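Local structure of beta-galactosidase (Marinomonas sp. ef1, 6Y2K) at residues M1-V5 with T338-F342; R335-W339 with A648-I652. The protein hydrolyses terminal beta-D-galactosides as a cold-active, hexameric beta-galactosidase of glycoside hydrolase family 42. One frame throughout, in Å; residues are numbered along the deposited sequence.

Helix 333-343 carries both contacts and illustrates how one helix on the outside of a barrel can serve two flanks. In interaction 1 its 338-342 end packs inward against residues 1-5, at the start of the first barrel strand; in interaction 2 its 335-339 part packs outward against residues 648-652 of a C-terminal antiparallel sheet. The two contacts have their centres about 10 Å apart and lie about 17 and 21 Å from the centre of the chain. Trp-339 belongs to both, its indole meeting Met-1 in the first and Val-650 and Ile-652 in the second. Apolar packing dominates interaction 1, whereas interaction 2 adds a salt bridge.

Interaction 1 (M1-V5 with T338-F342); sequences MKLGV and TWEAF
Met-1 lies across one face of the Phe-342 ring, and this overlap makes up most of the contact. Its CA stands over the ring, 3.8 Å from the centroid in a CH-pi contact, while CB and CG continue across the same face until CG comes to 3.8 Å from Phe-342 CG. With CG anti to the carbonyl carbon (chi1 -61°) and the chain extended beyond it, the thioether runs on past the phenyl to the indole of Trp-339, where SD approaches CZ3 at 3.8 Å. The sulfur thus makes oblique Met-aromatic contacts with both rings. The opposite face of Phe-342 is occupied by the backbone O of Thr-338, one turn earlier, and the phenyl is sandwiched between its own helix and the chain start. At its edge, in the ring plane, sits Lys-2 O, 3.7 Å from CZ. A smaller bump completes the fit: Leu-3 CD2 reaches into the corner between Thr-338 CG2, at 3.8 Å, and Phe-342 CZ, at 4.0 Å. The strand and helix axes pass 10.7 Å apart at 124°. Around them, strand 2-6 closes the parallel eight-stranded barrel between strands 29-34 and 348-352; Val-349 and helix 377-395 add side chains around Phe-342, and Phe-620 of strand 618-623 touches both Met-1 and Trp-339.

Interaction 2 (R335-W339 with A648-I652); sequences RLWTW and ADVAI
Arg-335 and Asp-649 form a salt bridge in which NH1 donates to OD1 at 3.0 Å with an N-H...O angle of 156°. The oxygen lies close to the guanidinium plane and is met nearly along its C-O axis, although the two flat groups are turned 40° apart. OD1 also accepts a weak bond from Val-650 N. A water extends the polar link, accepting from Arg-335 NH1 and donating to Ala-648 O, both at 2.8 Å. The arginine chain is stretched out from the helix, with CG anti to the backbone N (chi1 164°), which carries the guanidinium to the strand; its NE makes a second salt bridge, to Glu-388, which also accepts from Trp-339 NE1. A methionine here would probably leave Asp-649 and Glu-388 without their shared cationic mate and the bridging water without its donor at NH1. Beneath the charges, Val-650 sits under one guanidinium face. Its two methyls split over the helix: CG2 comes to 3.8 Å from Leu-336 CA, and CG1 to 3.8 Å from Trp-339 CB. In one of its two modelled conformers Leu-336 sets CD1 against Ala-648. At the far end Ile-652 points CD1 at the face of the indole six-membered ring, 3.3 Å from the centroid and almost straight above it, in a CH-pi contact. Alternate residues 650 and 652 therefore face the helix, as one side of a beta strand does. Ala-648 and Asp-649 both oppose Asn-623 in a G1 beta bulge. The whole is helix-on-sheet packing, joining an outer helix of the TIM barrel to the small C-terminal antiparallel sheet.

Interaction 1 (M1-V5 with T338-F342)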
loop_
_atom_site.group_PDB
_atom_site.type_symbol
_atom_site.label_atom_id
_atom_site.label_comp_id
_atom_site.label_asym_id
_atom_site.label_seq_id
_atom_site.Cartn_x
_atom_site.Cartn_y
_atom_site.Cartn_z
ATOM N N MET A 1 -28.552 19.408 -37.603
ATOM C CA MET A 1 -27.184 18.810 -37.608
ATOM C C MET A 1 -26.261 19.535 -38.582
ATOM O O MET A 1 -25.881 18.995 -39.628
ATOM C CB MET A 1 -27.254 17.318 -37.935
ATOM C CG MET A 1 -28.063 16.533 -36.921
ATOM S SD MET A 1 -27.930 14.763 -37.174
ATOM C CE MET A 1 -29.209 14.189 -36.058
ATOM N N LYS A 2 -25.905 20.766 -38.216
ATOM C CA LYS A 2 -25.070 21.636 -39.047
ATOM C C LYS A 2 -23.779 22.012 -38.331
ATOM O O LYS A 2 -23.715 21.965 -37.110
ATOM C CB LYS A 2 -25.848 22.889 -39.412
ATOM C CG LYS A 2 -27.091 22.588 -40.232
ATOM C CD LYS A 2 -27.661 23.847 -40.848
ATOM C CE LYS A 2 -28.773 23.521 -41.832
ATOM N NZ LYS A 2 -30.010 23.062 -41.144
ATOM N N LEU A 3 -22.760 22.377 -39.107
ATOM C CA LEU A 3 -21.453 22.746 -38.569
ATOM C C LEU A 3 -21.182 24.242 -38.694
ATOM O O LEU A 3 -21.668 24.907 -39.617
ATOM C CB LEU A 3 -20.352 21.966 -39.277
ATOM C CG LEU A 3 -20.405 20.438 -39.148
ATOM C CD1 LEU A 3 -19.209 19.857 -39.867
ATOM C CD2 LEU A 3 -20.436 19.966 -37.699
ATOM N N GLY A 4 -20.387 24.754 -37.755
ATOM C CA GLY A 4 -20.029 26.162 -37.698
ATOM C C GLY A 4 -18.586 26.373 -37.279
ATOM O O GLY A 4 -17.892 25.427 -36.900
ATOM N N VAL A 5 -18.134 27.621 -37.333
ATOM C CA VAL A 5 -16.830 27.976 -36.783
ATOM C C VAL A 5 -16.811 29.404 -36.236
ATOM O O VAL A 5 -17.506 30.279 -36.747
ATOM C CB VAL A 5 -15.709 27.742 -37.825
ATOM C CG1 VAL A 5 -15.740 28.785 -38.933
ATOM C CG2 VAL A 5 -14.343 27.695 -37.153
ATOM N N THR A 338 -18.913 16.103 -31.471
ATOM C CA THR A 338 -19.862 16.676 -32.427
ATOM C C THR A 338 -21.126 15.824 -32.518
ATOM O O THR A 338 -22.233 16.350 -32.349
ATOM C CB THR A 338 -19.212 16.872 -33.814
ATOM O OG1 THR A 338 -18.007 17.634 -33.680
ATOM C CG2 THR A 338 -20.150 17.610 -34.781
ATOM N N TRP A 339 -20.971 14.519 -32.774
ATOM C CA TRP A 339 -22.126 13.603 -32.781
ATOM C C TRP A 339 -22.841 13.578 -31.447
ATOM O O TRP A 339 -24.063 13.491 -31.405
ATOM C CB TRP A 339 -21.737 12.178 -33.180
ATOM C CG TRP A 339 -21.717 11.993 -34.650
ATOM C CD1 TRP A 339 -20.640 11.728 -35.429
ATOM C CD2 TRP A 339 -22.837 12.100 -35.527
ATOM N NE1 TRP A 339 -21.017 11.641 -36.751
ATOM C CE2 TRP A 339 -22.365 11.875 -36.838
ATOM C CE3 TRP A 339 -24.197 12.359 -35.334
ATOM C CZ2 TRP A 339 -23.208 11.898 -37.950
ATOM C CZ3 TRP A 339 -25.040 12.388 -36.450
ATOM C CH2 TRP A 339 -24.541 12.147 -37.736
ATOM N N GLU A 340 -22.072 13.654 -30.363
ATOM C CA GLU A 340 -22.637 13.738 -29.017
ATOM C C GLU A 340 -23.639 14.884 -28.958
ATOM O O GLU A 340 -24.803 14.673 -28.595
ATOM C CB GLU A 340 -21.506 13.917 -27.983
ATOM C CG GLU A 340 -21.914 14.138 -26.540
ATOM C CD GLU A 340 -20.788 14.807 -25.762
ATOM O OE1 GLU A 340 -20.771 16.055 -25.733
ATOM O OE2 GLU A 340 -19.910 14.093 -25.220
ATOM N N ALA A 341 -23.202 16.085 -29.336
ATOM C CA ALA A 341 -24.093 17.261 -29.315
ATOM C C ALA A 341 -25.343 17.045 -30.182
ATOM O O ALA A 341 -26.466 17.345 -29.743
ATOM C CB ALA A 341 -23.354 18.515 -29.740
ATOM N N PHE A 342 -25.160 16.486 -31.379
ATOM C CA PHE A 342 -26.305 16.174 -32.271
ATOM C C PHE A 342 -27.295 15.194 -31.639
ATOM O O PHE A 342 -28.503 15.375 -31.779
ATOM C CB PHE A 342 -25.840 15.613 -33.618
ATOM C CG PHE A 342 -25.095 16.602 -34.496
ATOM C CD1 PHE A 342 -25.269 17.985 -34.383
ATOM C CD2 PHE A 342 -24.246 16.126 -35.479
ATOM C CE1 PHE A 342 -24.571 18.858 -35.208
ATOM C CE2 PHE A 342 -23.570 16.994 -36.325
ATOM C CZ PHE A 342 -23.725 18.361 -36.186
#

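Interaction 2 (R335-W339 with A648-I652)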
loop_
_atom_site.group_PDB
_atom_site.type_symbol
_atom_site.label_atom_id
_atom_site.label_comp_id
_atom_site.label_asym_id
_atom_site.label_seq_id
_atom_site.Cartn_x
_atom_site.Cartn_y
_atom_site.Cartn_z
ATOM N N ARG A 335 -14.874 14.447 -33.611
ATOM C CA ARG A 335 -16.040 13.759 -34.192
ATOM C C ARG A 335 -16.985 13.261 -33.099
ATOM O O ARG A 335 -18.198 13.446 -33.195
ATOM C CB ARG A 335 -15.588 12.597 -35.077
ATOM C CG ARG A 335 -16.673 11.591 -35.433
ATOM C CD ARG A 335 -16.198 10.681 -36.553
ATOM N NE ARG A 335 -17.212 9.688 -36.896
ATOM C CZ ARG A 335 -17.347 8.492 -36.322
ATOM N NH1 ARG A 335 -16.556 8.096 -35.326
ATOM N NH2 ARG A 335 -18.313 7.683 -36.743
ATOM N N LEU A 336 -16.407 12.633 -32.073
ATOM C CA LEU A 336 -17.163 12.103 -30.939
ATOM C C LEU A 336 -18.025 13.195 -30.309
ATOM O O LEU A 336 -19.226 13.012 -30.130
ATOM C CB LEU A 336 -16.209 11.498 -29.891
ATOM C CG LEU A 336 -16.727 10.552 -28.803
ATOM C CD1 LEU A 336 -15.560 10.179 -27.906
ATOM C CD2 LEU A 336 -17.848 11.116 -27.950
ATOM N N TRP A 337 -17.396 14.324 -29.975
ATOM C CA TRP A 337 -18.091 15.422 -29.293
ATOM C C TRP A 337 -19.167 16.051 -30.163
ATOM O O TRP A 337 -20.203 16.485 -29.656
ATOM C CB TRP A 337 -17.100 16.513 -28.836
ATOM C CG TRP A 337 -16.029 16.047 -27.888
ATOM C CD1 TRP A 337 -16.158 15.122 -26.890
ATOM C CD2 TRP A 337 -14.677 16.517 -27.828
ATOM N NE1 TRP A 337 -14.964 14.971 -26.221
ATOM C CE2 TRP A 337 -14.037 15.814 -26.777
ATOM C CE3 TRP A 337 -13.935 17.457 -28.572
ATOM C CZ2 TRP A 337 -12.689 16.024 -26.442
ATOM C CZ3 TRP A 337 -12.597 17.664 -28.240
ATOM C CH2 TRP A 337 -11.989 16.950 -27.175
ATOM N N THR A 338 -18.913 16.103 -31.471
ATOM C CA THR A 338 -19.862 16.676 -32.427
ATOM C C THR A 338 -21.126 15.824 -32.518
ATOM O O THR A 338 -22.233 16.350 -32.349
ATOM C CB THR A 338 -19.212 16.872 -33.814
ATOM O OG1 THR A 338 -18.007 17.634 -33.680
ATOM C CG2 THR A 338 -20.150 17.610 -34.781
ATOM N N TRP A 339 -20.971 14.519 -32.774
ATOM C CA TRP A 339 -22.126 13.603 -32.781
ATOM C C TRP A 339 -22.841 13.578 -31.447
ATOM O O TRP A 339 -24.063 13.491 -31.405
ATOM C CB TRP A 339 -21.737 12.178 -33.180
ATOM C CG TRP A 339 -21.717 11.993 -34.650
ATOM C CD1 TRP A 339 -20.640 11.728 -35.429
ATOM C CD2 TRP A 339 -22.837 12.100 -35.527
ATOM N NE1 TRP A 339 -21.017 11.641 -36.751
ATOM C CE2 TRP A 339 -22.365 11.875 -36.838
ATOM C CE3 TRP A 339 -24.197 12.359 -35.334
ATOM C CZ2 TRP A 339 -23.208 11.898 -37.950
ATOM C CZ3 TRP A 339 -25.040 12.388 -36.450
ATOM C CH2 TRP A 339 -24.541 12.147 -37.736
ATOM N N ALA A 648 -13.112 6.059 -28.309
ATOM C CA ALA A 648 -13.482 7.407 -28.784
ATOM C C ALA A 648 -14.273 7.383 -30.113
ATOM O O ALA A 648 -14.051 8.211 -30.993
ATOM C CB ALA A 648 -12.235 8.294 -28.902
ATOM N N ASP A 649 -15.205 6.440 -30.225
ATOM C CA ASP A 649 -15.907 6.146 -31.473
ATOM C C ASP A 649 -17.410 6.336 -31.291
ATOM O O ASP A 649 -17.916 6.409 -30.160
ATOM C CB ASP A 649 -15.577 4.705 -31.904
ATOM C CG ASP A 649 -15.919 4.394 -33.363
ATOM O OD1 ASP A 649 -16.107 5.334 -34.177
ATOM O OD2 ASP A 649 -16.007 3.172 -33.676
ATOM N N VAL A 650 -18.105 6.421 -32.426
ATOM C CA VAL A 650 -19.535 6.670 -32.507
ATOM C C VAL A 650 -20.149 5.625 -33.439
ATOM O O VAL A 650 -19.568 5.312 -34.478
ATOM C CB VAL A 650 -19.818 8.065 -33.126
ATOM C CG1 VAL A 650 -21.313 8.356 -33.172
ATOM C CG2 VAL A 650 -19.074 9.163 -32.365
ATOM N N ALA A 651 -21.309 5.092 -33.066
ATOM C CA ALA A 651 -22.134 4.317 -33.994
ATOM C C ALA A 651 -23.559 4.853 -33.968
ATOM O O ALA A 651 -24.043 5.301 -32.922
ATOM C CB ALA A 651 -22.106 2.838 -33.648
ATOM N N ILE A 652 -24.218 4.806 -35.126
ATOM C CA ILE A 652 -25.580 5.313 -35.289
ATOM C C ILE A 652 -26.435 4.223 -35.946
ATOM O O ILE A 652 -26.063 3.685 -36.993
ATOM C CB ILE A 652 -25.617 6.609 -36.133
ATOM C CG1 ILE A 652 -24.646 7.647 -35.528
ATOM C CG2 ILE A 652 -27.045 7.150 -36.213
ATOM C CD1 ILE A 652 -24.583 8.963 -36.257
HETATM O O HOH W 1 -14.954 9.359 -33.427
#